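Local atomic coordinates of endoglucanase family 5 (Clostridium acetobutylicum ATCC 824, PDB entry 6PZ7), a protein that probably hydrolyses beta-1,4-glucan chains such as cellulose, as a broad-specificity endoglucanase of glycoside hydrolase family 5, subfamily 4. Residues A[39-42]-A[43-46]; A[112-115]-A[116-120]; A[306-310]-A[311-315]. One frame throughout, in Å; residues are numbered along the deposited sequence. Where two conformers were deposited one is given.

Contact 1 of 3, residues A[39-42]-A[43-46]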
ATOM      1  N   LYS A  39      -2.489  -2.023  20.497  1.00 10.15           N
ATOM      2  CA  LYS A  39      -2.387  -3.327  19.844  1.00 10.26           C
ATOM      3  C   LYS A  39      -3.679  -3.614  19.076  1.00  9.56           C
ATOM      4  O   LYS A  39      -4.785  -3.438  19.596  1.00 11.12           O
ATOM      5  CB  LYS A  39      -2.110  -4.397  20.896  1.00 12.08           C
ATOM      6  CG  LYS A  39      -1.872  -5.775  20.308  1.00 12.81           C
ATOM      7  CD  LYS A  39      -1.450  -6.756  21.379  1.00 15.03           C
ATOM      8  CE  LYS A  39      -1.287  -8.154  20.787  1.00 15.69           C
ATOM      9  NZ  LYS A  39      -0.788  -9.154  21.800  1.00 19.04           N
ATOM     10  N   THR A  40      -3.550  -4.054  17.838  1.00  9.01           N
ATOM     11  CA  THR A  40      -4.725  -4.269  16.998  1.00  8.24           C
ATOM     12  C   THR A  40      -5.563  -5.423  17.529  1.00  8.27           C
ATOM     13  O   THR A  40      -5.028  -6.436  17.977  1.00  9.20           O
ATOM     14  CB  THR A  40      -4.287  -4.578  15.575  1.00  7.26           C
ATOM     15  OG1 THR A  40      -3.371  -3.581  15.121  1.00  8.38           O
ATOM     16  CG2 THR A  40      -5.451  -4.624  14.601  1.00 10.20           C
ATOM     17  N   THR A  41      -6.881  -5.258  17.477  1.00  9.64           N
ATOM     18  CA  THR A  41      -7.826  -6.286  17.880  1.00  9.25           C
ATOM     19  C   THR A  41      -8.753  -6.653  16.721  1.00  9.09           C
ATOM     20  O   THR A  41      -8.962  -5.881  15.771  1.00  9.48           O
ATOM     21  CB  THR A  41      -8.699  -5.828  19.050  1.00 10.69           C
ATOM     22  OG1 THR A  41      -9.492  -4.737  18.587  1.00 11.20           O
ATOM     23  CG2 THR A  41      -7.879  -5.400  20.244  1.00 13.66           C
ATOM     24  N   LYS A  42      -9.335  -7.839  16.841  1.00  9.91           N
ATOM     25  CA  LYS A  42     -10.355  -8.274  15.899  0.67 10.77           C
ATOM     26  C   LYS A  42     -11.496  -7.267  15.829  1.00 10.27           C
ATOM     27  O   LYS A  42     -12.037  -6.988  14.750  1.00 11.26           O
ATOM     28  CB  LYS A  42     -10.868  -9.649  16.331  0.67 11.81           C
ATOM     29  CG  LYS A  42     -12.026 -10.220  15.544  0.67 14.18           C
ATOM     30  CD  LYS A  42     -11.664 -10.359  14.082  0.67 12.43           C
ATOM     31  CE  LYS A  42     -12.379 -11.583  13.456  0.67 21.95           C
ATOM     32  NZ  LYS A  42     -13.877 -11.449  13.442  0.67 13.46           N
ATOM     33  N   ALA A  43     -11.870  -6.698  16.973  1.00  9.49           N
ATOM     34  CA  ALA A  43     -12.989  -5.758  16.999  1.00 11.84           C
ATOM     35  C   ALA A  43     -12.711  -4.518  16.149  1.00  9.14           C
ATOM     36  O   ALA A  43     -13.621  -3.957  15.531  1.00 10.36           O
ATOM     37  CB  ALA A  43     -13.305  -5.349  18.426  1.00 12.63           C
ATOM     38  N   MET A  44     -11.463  -4.063  16.105  1.00  9.42           N
ATOM     39  CA  MET A  44     -11.113  -2.935  15.233  1.00  9.43           C
ATOM     40  C   MET A  44     -11.337  -3.305  13.769  1.00  9.15           C
ATOM     41  O   MET A  44     -11.912  -2.542  12.985  1.00 10.12           O
ATOM     42  CB  MET A  44      -9.650  -2.524  15.468  1.00  9.62           C
ATOM     43  CG  MET A  44      -9.375  -1.937  16.839  1.00 10.01           C
ATOM     44  SD  MET A  44      -7.586  -1.787  17.087  1.00 10.74           S
ATOM     45  CE  MET A  44      -7.556  -1.603  18.881  1.00 13.32           C
ATOM     46  N   ILE A  45     -10.872  -4.496  13.378  1.00  8.43           N
ATOM     47  CA  ILE A  45     -11.029  -4.950  11.990  1.00  9.02           C
ATOM     48  C   ILE A  45     -12.505  -5.197  11.660  1.00  9.56           C
ATOM     49  O   ILE A  45     -12.971  -4.903  10.542  1.00  9.98           O
ATOM     50  CB  ILE A  45     -10.129  -6.169  11.728  1.00  8.67           C
ATOM     51  CG1 ILE A  45      -8.666  -5.820  11.982  1.00  9.45           C
ATOM     52  CG2 ILE A  45     -10.371  -6.728  10.339  1.00  9.65           C
ATOM     53  CD1 ILE A  45      -8.130  -4.639  11.171  1.00  9.60           C
ATOM     54  N   ASP A  46     -13.287  -5.678  12.631  1.00 10.14           N
ATOM     55  CA  ASP A  46     -14.725  -5.816  12.438  1.00 10.63           C
ATOM     56  C   ASP A  46     -15.370  -4.463  12.107  1.00 11.20           C
ATOM     57  O   ASP A  46     -16.313  -4.400  11.308  1.00 11.96           O
ATOM     58  CB  ASP A  46     -15.375  -6.394  13.713  1.00 11.80           C
ATOM     59  CG  ASP A  46     -15.059  -7.846  13.977  1.00 11.78           C
ATOM     60  OD1 ASP A  46     -14.512  -8.580  13.128  1.00 12.62           O
ATOM     61  OD2 ASP A  46     -15.401  -8.306  15.090  1.00 14.73           O
TER
HETATM   62  O   HOH W   1     -15.716 -10.931  15.544  1.00 29.30           O
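Thr41 and Met44 face each other across the first turn of helix 42-51 as a capping box. Thr41 is the N-cap. Its chi1 of 65° puts OG1 between its own N and carbonyl carbon, where OG1 turns in to the helix start. There Thr41 OG1 accepts from Met44 N at 3.2 Å. The return bond is weak: Thr41 N points at Met44 SD, 3.6 Å away. The two side chains cross at about a right angle. Met44 runs back along residues 39-41 with its chain extended beyond CG. Its CE ends 3.4 Å from Lys39 O, and its CG packs 3.3 Å from Thr41 OG1.

Lys42, next in the chain, meets Asp46 one turn later, on the flank that faces helix 76-91. The two side chains approach at a slant. Lys42 starts with CG anti to the backbone N and then bends at each later torsion, and these bends bring the amine round to Asp46. Lys42 NZ reaches Asp46 OD1 at 3.0 Å on the syn side of the carboxylate. Water 1 bridges Lys42 NZ and Asp46 OD2. Asp46 N also bonds Lys42 O at 2.8 Å.

Lys42 NZ also pairs with Asp92, its strongest partner, just past helix 76-91. The carboxylates of Asp46 and Asp92 lie close together. The lysine charge probably offsets their repulsion, so the helix start is tied to its neighbour through one shared ammonium group.

Contact 2 of 3, residues A[112-115]-A[116-120]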
ATOM      1  N   ASN A 112      25.363  -0.358  -7.021  1.00  9.80           N
ATOM      2  CA  ASN A 112      26.381  -0.719  -6.051  1.00  9.97           C
ATOM      3  C   ASN A 112      25.809  -1.609  -4.946  1.00 11.18           C
ATOM      4  O   ASN A 112      26.491  -2.559  -4.527  1.00 13.53           O
ATOM      5  CB  ASN A 112      26.957   0.560  -5.471  1.00 11.15           C
ATOM      6  CG  ASN A 112      27.909   0.316  -4.337  1.00 14.19           C
ATOM      7  OD1 ASN A 112      27.650   0.776  -3.204  1.00 18.70           O
ATOM      8  ND2 ASN A 112      28.987  -0.366  -4.594  1.00 10.96           N
ATOM      9  N   LYS A 113      24.588  -1.323  -4.458  1.00 10.06           N
ATOM     10  CA  LYS A 113      23.987  -2.087  -3.361  1.00 11.30           C
ATOM     11  C   LYS A 113      23.099  -3.222  -3.839  1.00 10.84           C
ATOM     12  O   LYS A 113      22.618  -4.012  -2.988  1.00 11.65           O
ATOM     13  CB  LYS A 113      23.172  -1.180  -2.444  1.00 10.91           C
ATOM     14  CG  LYS A 113      23.979  -0.062  -1.778  1.00 12.40           C
ATOM     15  CD  LYS A 113      24.908  -0.501  -0.660  1.00 17.03           C
ATOM     16  CE  LYS A 113      25.366   0.729   0.141  1.00 18.43           C
ATOM     17  NZ  LYS A 113      26.460   0.431   1.123  1.00 20.78           N
ATOM     18  N   GLU A 114      22.902  -3.365  -5.148  1.00  9.92           N
ATOM     19  CA  GLU A 114      21.884  -4.267  -5.682  0.53  9.64           C
ATOM     20  C   GLU A 114      22.112  -5.710  -5.244  1.00 10.00           C
ATOM     21  O   GLU A 114      21.171  -6.394  -4.855  1.00 10.97           O
ATOM     22  CB  GLU A 114      21.862  -4.161  -7.202  0.53 10.57           C
ATOM     23  CG  GLU A 114      20.903  -5.099  -7.919  0.53 13.62           C
ATOM     24  CD  GLU A 114      21.167  -5.122  -9.402  0.53 21.07           C
ATOM     25  OE1 GLU A 114      21.618  -4.083  -9.953  0.53 19.97           O
ATOM     26  OE2 GLU A 114      20.966  -6.195 -10.013  0.53 31.35           O
ATOM     27  N   ALA A 115      23.337  -6.219  -5.363  1.00 10.69           N
ATOM     28  CA  ALA A 115      23.556  -7.648  -5.099  1.00 11.27           C
ATOM     29  C   ALA A 115      23.217  -7.990  -3.663  1.00 10.22           C
ATOM     30  O   ALA A 115      22.574  -9.021  -3.400  1.00 11.02           O
ATOM     31  CB  ALA A 115      25.003  -8.027  -5.419  1.00 12.34           C
ATOM     32  N   ALA A 116      23.635  -7.176  -2.707  1.00 11.13           N
ATOM     33  CA  ALA A 116      23.387  -7.500  -1.315  1.00 11.11           C
ATOM     34  C   ALA A 116      21.913  -7.369  -0.967  1.00 10.25           C
ATOM     35  O   ALA A 116      21.343  -8.192  -0.228  1.00 11.66           O
ATOM     36  CB  ALA A 116      24.212  -6.604  -0.390  1.00 14.46           C
ATOM     37  N   SER A 117      21.248  -6.346  -1.496  1.00  9.34           N
ATOM     38  CA  SER A 117      19.816  -6.176  -1.281  1.00  9.97           C
ATOM     39  C   SER A 117      19.015  -7.296  -1.933  1.00  9.23           C
ATOM     40  O   SER A 117      18.056  -7.808  -1.335  1.00  9.86           O
ATOM     41  CB  SER A 117      19.315  -4.829  -1.816  1.00 10.03           C
ATOM     42  OG  SER A 117      19.735  -3.732  -1.013  1.00 11.90           O
ATOM     43  N   THR A 118      19.402  -7.719  -3.134  1.00 10.10           N
ATOM     44  CA  THR A 118      18.735  -8.824  -3.810  1.00  9.79           C
ATOM     45  C   THR A 118      18.840 -10.103  -2.998  1.00 10.61           C
ATOM     46  O   THR A 118      17.858 -10.863  -2.834  1.00  9.93           O
ATOM     47  CB  THR A 118      19.345  -9.022  -5.191  1.00 11.97           C
ATOM     48  OG1 THR A 118      19.045  -7.865  -5.985  1.00 13.15           O
ATOM     49  CG2 THR A 118      18.830 -10.287  -5.898  1.00 12.94           C
ATOM     50  N   ASP A 119      20.016 -10.362  -2.466  1.00  9.55           N
ATOM     51  CA  ASP A 119      20.205 -11.563  -1.671  1.00 11.53           C
ATOM     52  C   ASP A 119      19.316 -11.519  -0.438  1.00  9.93           C
ATOM     53  O   ASP A 119      18.648 -12.501  -0.101  1.00  9.82           O
ATOM     54  CB  ASP A 119      21.678 -11.695  -1.288  1.00 11.60           C
ATOM     55  CG  ASP A 119      21.913 -12.883  -0.421  1.00 13.12           C
ATOM     56  OD1 ASP A 119      21.822 -14.007  -0.948  1.00 15.97           O
ATOM     57  OD2 ASP A 119      22.136 -12.694   0.773  1.00 15.92           O
ATOM     58  N   GLU A 120      19.317 -10.413   0.292  1.00  9.78           N
ATOM     59  CA  GLU A 120      18.510 -10.340   1.506  1.00  9.73           C
ATOM     60  C   GLU A 120      17.020 -10.423   1.168  1.00  8.63           C
ATOM     61  O   GLU A 120      16.248 -11.071   1.882  1.00  8.63           O
ATOM     62  CB  GLU A 120      18.851  -9.080   2.315  1.00  9.58           C
ATOM     63  CG  GLU A 120      18.142  -9.128   3.638  1.00  9.33           C
ATOM     64  CD  GLU A 120      18.571  -8.067   4.654  1.00 10.59           C
ATOM     65  OE1 GLU A 120      19.543  -7.328   4.407  1.00 10.80           O
ATOM     66  OE2 GLU A 120      17.872  -8.014   5.720  1.00 11.00           O
TER
HETATM   67  O   HOH W   2      25.784  -5.213  -3.368  0.74  9.36           O
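Thr118 folds its hydroxyl back onto the carbonyl of Glu114, one helical turn earlier. Thr118 OG1 donates to Glu114 O at 2.8 Å. Thr118 N donates to the same oxygen, also at 2.8 Å. Two donors from one residue therefore grip a single acceptor. They do so from different directions: the amide comes nearly in line with the C=O bond, while the hydroxyl stands 41° above the carbonyl plane. The torsion of Thr118 allows this, since chi1 of -66° holds OG1 beside its own backbone N.

The side chains of Glu114 and Thr118 lie side by side and point the same way. Glu114 CG passes 3.9 Å from Thr118 OG1, and the extended acid continues beyond it to a salt bridge with Lys169. Routine helical bonds flank the pair. Ser117 N bonds Lys113 O at 3.1 Å, and Asp119 N bonds Ala115 O at 3.0 Å. At the exposed start of the helix, water 2 links Asn112 O to Ala116 N.

Further out, Ser117 OG is held by Trp106 O and Ile108 N of the preceding loop, and Asp119 pairs with Lys123. Phe170 of helix 161-180 packs on both Ser117 and Thr118. This first part of helix 111-132 belongs to the beta-alpha-beta unit between barrel strands 95-99 and 139-142, and it lies against helix 161-180 at the barrel's outer surface.

Contact 3 of 3, residues A[306-310]-A[311-315]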
ATOM      1  N   LYS A 306      -4.042   8.835  13.786  1.00  9.64           N
ATOM      2  CA  LYS A 306      -3.848  10.208  14.269  1.00  9.88           C
ATOM      3  C   LYS A 306      -4.976  11.054  13.682  1.00  9.42           C
ATOM      4  O   LYS A 306      -5.016  11.305  12.468  1.00  9.36           O
ATOM      5  CB  LYS A 306      -2.482  10.723  13.816  1.00 11.13           C
ATOM      6  CG  LYS A 306      -1.301   9.985  14.476  1.00 13.91           C
ATOM      7  CD  LYS A 306       0.021  10.322  13.765  1.00 15.97           C
ATOM      8  CE  LYS A 306       0.475  11.719  14.015  1.00 25.16           C
ATOM      9  NZ  LYS A 306       1.863  11.853  13.474  1.00 22.37           N
ATOM     10  N   SER A 307      -5.879  11.548  14.535  1.00 10.66           N
ATOM     11  CA  SER A 307      -7.043  12.301  14.068  1.00 11.21           C
ATOM     12  C   SER A 307      -7.139  13.705  14.639  1.00 12.76           C
ATOM     13  O   SER A 307      -8.182  14.343  14.483  1.00 14.92           O
ATOM     14  CB  SER A 307      -8.316  11.503  14.330  1.00 14.61           C
ATOM     15  OG  SER A 307      -8.472  11.257  15.718  1.00 19.50           O
ATOM     16  N   ALA A 308      -6.082  14.214  15.253  1.00 12.09           N
ATOM     17  CA  ALA A 308      -6.031  15.609  15.678  1.00 13.74           C
ATOM     18  C   ALA A 308      -5.853  16.511  14.467  1.00 13.02           C
ATOM     19  O   ALA A 308      -5.804  16.053  13.336  1.00 12.63           O
ATOM     20  CB  ALA A 308      -4.873  15.783  16.652  1.00 17.75           C
ATOM     21  N   VAL A 309      -5.771  17.808  14.678  1.00 14.86           N
ATOM     22  CA  VAL A 309      -5.692  18.752  13.577  1.00 13.39           C
ATOM     23  C   VAL A 309      -4.247  18.961  13.142  1.00 14.92           C
ATOM     24  O   VAL A 309      -3.375  19.241  13.979  1.00 18.57           O
ATOM     25  CB  VAL A 309      -6.351  20.091  13.970  1.00 16.58           C
ATOM     26  CG1 VAL A 309      -6.157  21.107  12.871  1.00 17.10           C
ATOM     27  CG2 VAL A 309      -7.822  19.890  14.238  1.00 18.41           C
ATOM     28  N   GLY A 310      -3.994  18.859  11.848  1.00 12.78           N
ATOM     29  CA  GLY A 310      -2.744  19.311  11.265  1.00 14.09           C
ATOM     30  C   GLY A 310      -1.875  18.178  10.754  1.00 13.40           C
ATOM     31  O   GLY A 310      -2.343  17.103  10.385  1.00 11.36           O
ATOM     32  N   ASP A 311      -0.582  18.470  10.667  1.00 13.63           N
ATOM     33  CA  ASP A 311       0.389  17.624   9.995  1.00 11.66           C
ATOM     34  C   ASP A 311       0.231  16.157  10.364  1.00 11.04           C
ATOM     35  O   ASP A 311       0.219  15.791  11.543  1.00 11.90           O
ATOM     36  CB  ASP A 311       1.793  18.105  10.365  1.00 14.72           C
ATOM     37  CG  ASP A 311       2.885  17.371   9.621  1.00 25.70           C
ATOM     38  OD1 ASP A 311       2.785  17.224   8.401  1.00 20.77           O
ATOM     39  OD2 ASP A 311       3.856  16.931  10.273  1.00 35.46           O
ATOM     40  N   ASP A 312       0.136  15.328   9.338  1.00 10.37           N
ATOM     41  CA  ASP A 312       0.218  13.871   9.444  1.00  9.45           C
ATOM     42  C   ASP A 312      -0.981  13.237  10.134  1.00  9.95           C
ATOM     43  O   ASP A 312      -0.899  12.066  10.544  1.00 11.23           O
ATOM     44  CB  ASP A 312       1.541  13.430  10.117  1.00 12.66           C
ATOM     45  CG  ASP A 312       1.904  11.995   9.835  1.00 11.72           C
ATOM     46  OD1 ASP A 312       1.760  11.578   8.686  1.00 13.41           O
ATOM     47  OD2 ASP A 312       2.318  11.306  10.773  1.00 14.64           O
ATOM     48  N   ASN A 313      -2.103  13.931  10.281  1.00  8.95           N
ATOM     49  CA  ASN A 313      -3.266  13.346  10.964  1.00  9.26           C
ATOM     50  C   ASN A 313      -4.237  12.806   9.917  1.00  7.69           C
ATOM     51  O   ASN A 313      -5.187  13.468   9.513  1.00  8.44           O
ATOM     52  CB  ASN A 313      -3.948  14.383  11.849  1.00  9.38           C
ATOM     53  CG  ASN A 313      -3.194  14.638  13.144  1.00 12.78           C
ATOM     54  OD1 ASN A 313      -3.341  13.890  14.107  1.00 12.25           O
ATOM     55  ND2 ASN A 313      -2.440  15.741  13.193  1.00 15.94           N
ATOM     56  N   TYR A 314      -3.982  11.566   9.468  1.00  7.79           N
ATOM     57  CA  TYR A 314      -4.767  10.871   8.457  1.00  7.44           C
ATOM     58  C   TYR A 314      -5.813   9.922   9.037  1.00  8.21           C
ATOM     59  O   TYR A 314      -6.612   9.337   8.263  1.00  8.56           O
ATOM     60  CB  TYR A 314      -3.822  10.042   7.538  1.00  7.74           C
ATOM     61  CG  TYR A 314      -2.934  10.863   6.648  1.00  7.02           C
ATOM     62  CD1 TYR A 314      -3.414  11.361   5.459  1.00  8.42           C
ATOM     63  CD2 TYR A 314      -1.604  11.092   6.970  1.00  7.92           C
ATOM     64  CE1 TYR A 314      -2.611  12.103   4.621  1.00  9.25           C
ATOM     65  CE2 TYR A 314      -0.772  11.808   6.114  1.00  9.30           C
ATOM     66  CZ  TYR A 314      -1.309  12.318   4.959  1.00  8.90           C
ATOM     67  OH  TYR A 314      -0.536  13.066   4.061  1.00 11.48           O
ATOM     68  N   GLY A 315      -5.834   9.720  10.346  1.00  8.46           N
ATOM     69  CA  GLY A 315      -6.729   8.738  10.934  1.00  8.41           C
ATOM     70  C   GLY A 315      -8.182   9.132  10.816  1.00  8.21           C
ATOM     71  O   GLY A 315      -8.550  10.280  11.052  1.00  9.15           O
TER
HETATM   72  O   HOH W   3       1.868  15.086  13.597  1.00 38.27           O
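Lys306 and Gly315 close the neck of a loop that reverses through a type II beta turn, Gly310 to Asn313. At the neck, Gly315 N donates to Lys306 O at 2.8 Å, approaching from well above the carbonyl plane. At the turn, Asn313 N donates to Gly310 O at 3.2 Å. Asp312 takes the third position of the turn with a positive phi of 70°, as this turn type requires. Gly310 has backbone angles at which a side chain would press on the preceding carbonyl, so glycine fits there. The loop follows barrel strand 298-303 of this TIM-barrel fold.

Asn313 fills the middle of the loop. Its CG lies beside its own backbone N and anti to the carbonyl carbon, which directs the amide across toward residues 308-310. Asn313 ND2 donates to Gly310 O at 3.1 Å. That acceptor lies almost in the plane of the amide, whereas the nitrogen sits nearly straight above the carbonyl plane of Gly310. The backbone N and ND2 of Asn313 reach that oxygen from the same face of its carbonyl plane, and it therefore takes two bonds. Packing here is tight: Asn313 CB lies only 2.9 Å from Ala308 O. Asn274, from a neighbouring loop, bonds to the backbone of this loop at several points.

Lys306 and Asp312 form a salt bridge, their side chains meeting obliquely. The lysine chain kinks at chi3 (71°), which takes CD and CE past Asp312 O. Water 3 joins Lys306 NZ to Asp311 O. Asp312 OD1 sits at the ring edge of Tyr314, in the ring plane. The other oxygen, Asp312 OD2, receives Lys306 NZ at 2.8 Å on its anti side, 18° out of the carboxylate plane.

In the fold
The three contacts come in series along a single chain folded as an eight-stranded parallel barrel. Contact 1 starts helix 42-51, between strands 19-22 and 55-58. Contact 2 lies on helix 111-132, between strands 95-99 and 139-142. Contact 3 shapes the loop after the last barrel strand, 298-303. Strands 19-22 and 298-303 stand at the two ends of the strand order, next to each other once the barrel closes. Contacts 1 and 3 are the nearest pair, with centres about 20 Å apart, while the centre of contact 2 lies about 37 Å and 36 Å from theirs. None touches another; each is a local feature of a separate helix or loop around the barrel.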